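Local atomic coordinates of Cyclo(L-leucyl-L-phenylalanyl) synthase (Streptomyces noursei, PDB entry 3OQV), a protein that makes cyclo(L-leucyl-L-phenylalanyl), a precursor of the antibacterial albonoursin, from two aminoacyl-tRNAs without using ATP. Residues A[152-156]-A[175-179]. Numbering follows the deposited sequence.
Sequences MVRAV and GLNYV. With PO4 (phosphate ion), chain C.
Val153 lies against the backbone of the other helix at Gly175 and Leu176, where the two helices come nearest, with CA atoms of Val153 and Gly175 5.1 Å apart. Having no CB, Gly175 gives Val153 CG1 nothing to run into, and the backbones can approach closely. The two methyls share the work: CG1 rests near Leu176 N, while CG2 sits 3.5 Å from Leu176 CA and also meets Leu176 CD1. A beta-branched residue suits this place because its short, forked side chain covers the backbone on a broad front.

Apolar packing continues through Val179, whose CG2 touches three side chains of segment 152-156: Val153 CG2 and Val156 CG2, each at 3.8 Å, and Met152 CG. Standing opposite its own carbonyl carbon and beside its backbone N (chi1 159° for CG1), that methyl projects among them. Met152 crosses Val179, and its long, unbranched, extended chain carries CE to 3.4 Å from phosphate O4.

Tyr178 joins the apolar seam to a polar site, offering a ring to pack on Val156 and a hydroxyl for the anion. Its CD2 meets Val156 CG1 obliquely at 4.0 Å, while the phosphate, probably from the crystallisation liquor, lies at the ring edge. Tyr178 OH is 2.9 Å from phosphate O2, placed for a hydrogen bond. A phenylalanine here would probably leave the phosphate without the hydroxyl that now approaches its O2.

Beyond the segments, Met152 and Val179 both touch Phe186. The axes of 152-156 and 175-179, on helices 143-158 and 169-193, come within 8.9 Å at 111° beside the catalytic pocket of this Rossmann-fold enzyme, related to class I aminoacyl-tRNA synthetases; Tyr178, close to Ser37, the inferred nucleophile, may help bind aminoacyl-tRNA.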
loop_
_atom_site.group_PDB
_atom_site.type_symbol
_atom_site.label_atom_id
_atom_site.label_comp_id
_atom_site.label_asym_id
_atom_site.label_seq_id
_atom_site.Cartn_x
_atom_site.Cartn_y
_atom_site.Cartn_z
ATOM N N MET A 152 9.041 -8.325 -4.240
ATOM C CA MET A 152 8.354 -7.062 -4.060
ATOM C C MET A 152 9.318 -5.923 -3.755
ATOM O O MET A 152 9.156 -4.830 -4.282
ATOM C CB MET A 152 7.314 -7.153 -2.937
ATOM C CG MET A 152 6.354 -5.979 -2.938
ATOM S SD MET A 152 5.012 -6.195 -1.759
ATOM C CE MET A 152 4.307 -4.554 -1.786
ATOM N N VAL A 153 10.292 -6.176 -2.880
ATOM C CA VAL A 153 11.339 -5.189 -2.614
ATOM C C VAL A 153 12.008 -4.712 -3.912
ATOM O O VAL A 153 12.163 -3.512 -4.143
ATOM C CB VAL A 153 12.398 -5.719 -1.618
ATOM C CG1 VAL A 153 13.616 -4.784 -1.580
ATOM C CG2 VAL A 153 11.784 -5.875 -0.207
ATOM N N ARG A 154 12.360 -5.652 -4.776
ATOM C CA ARG A 154 12.991 -5.300 -6.035
ATOM C C ARG A 154 12.081 -4.462 -6.914
ATOM O O ARG A 154 12.533 -3.502 -7.538
ATOM C CB ARG A 154 13.467 -6.555 -6.768
ATOM C CG ARG A 154 14.497 -7.333 -5.971
ATOM C CD ARG A 154 15.274 -8.343 -6.804
ATOM N NE ARG A 154 16.390 -8.861 -6.016
ATOM C CZ ARG A 154 17.630 -8.379 -6.048
ATOM N NH1 ARG A 154 17.973 -7.454 -6.937
ATOM N NH2 ARG A 154 18.548 -8.878 -5.235
ATOM N N ALA A 155 10.794 -4.801 -6.939
ATOM C CA ALA A 155 9.827 -4.006 -7.688
ATOM C C ALA A 155 9.707 -2.593 -7.136
ATOM O O ALA A 155 9.656 -1.636 -7.898
ATOM C CB ALA A 155 8.455 -4.697 -7.738
ATOM N N VAL A 156 9.675 -2.457 -5.811
ATOM C CA VAL A 156 9.650 -1.137 -5.192
ATOM C C VAL A 156 10.901 -0.345 -5.570
ATOM O O VAL A 156 10.814 0.820 -5.965
ATOM C CB VAL A 156 9.575 -1.229 -3.648
ATOM C CG1 VAL A 156 9.802 0.140 -3.020
ATOM C CG2 VAL A 156 8.238 -1.831 -3.199
ATOM N N GLY A 175 14.170 -0.797 0.948
ATOM C CA GLY A 175 12.988 -1.394 0.337
ATOM C C GLY A 175 12.382 -2.462 1.228
ATOM O O GLY A 175 11.159 -2.599 1.323
ATOM N N LEU A 176 13.245 -3.222 1.887
ATOM C CA LEU A 176 12.794 -4.259 2.787
ATOM C C LEU A 176 12.015 -3.678 3.966
ATOM O O LEU A 176 10.920 -4.149 4.287
ATOM C CB LEU A 176 13.983 -5.087 3.282
ATOM C CG LEU A 176 13.631 -6.292 4.159
ATOM C CD1 LEU A 176 12.614 -7.203 3.479
ATOM C CD2 LEU A 176 14.906 -7.074 4.509
ATOM N N ASN A 177 12.575 -2.654 4.604
ATOM C CA ASN A 177 11.887 -1.951 5.683
ATOM C C ASN A 177 10.504 -1.494 5.236
ATOM O O ASN A 177 9.524 -1.599 5.977
ATOM C CB ASN A 177 12.699 -0.733 6.124
ATOM C CG ASN A 177 13.954 -1.113 6.871
ATOM O OD1 ASN A 177 14.078 -2.228 7.357
ATOM N ND2 ASN A 177 14.864 -0.165 7.021
ATOM N N TYR A 178 10.465 -0.916 4.040
ATOM C CA TYR A 178 9.250 -0.387 3.440
ATOM C C TYR A 178 8.227 -1.511 3.235
ATOM O O TYR A 178 7.051 -1.371 3.569
ATOM C CB TYR A 178 9.617 0.260 2.095
ATOM C CG TYR A 178 8.475 0.947 1.387
ATOM C CD1 TYR A 178 8.184 2.289 1.626
ATOM C CD2 TYR A 178 7.721 0.273 0.441
ATOM C CE1 TYR A 178 7.128 2.917 0.984
ATOM C CE2 TYR A 178 6.664 0.895 -0.209
ATOM C CZ TYR A 178 6.375 2.214 0.067
ATOM O OH TYR A 178 5.332 2.834 -0.593
ATOM N N VAL A 179 8.686 -2.628 2.692
ATOM C CA VAL A 179 7.777 -3.698 2.300
ATOM C C VAL A 179 7.277 -4.460 3.534
ATOM O O VAL A 179 6.090 -4.768 3.630
ATOM C CB VAL A 179 8.443 -4.670 1.313
ATOM C CG1 VAL A 179 7.714 -6.034 1.309
ATOM C CG2 VAL A 179 8.471 -4.060 -0.103
HETATM P P PO4 C . 4.003 0.100 -2.829
HETATM O O1 PO4 C . 5.110 0.892 -3.488
HETATM O O2 PO4 C . 3.522 0.863 -1.612
HETATM O O3 PO4 C . 2.879 -0.123 -3.803
HETATM O O4 PO4 C . 4.568 -1.239 -2.396
#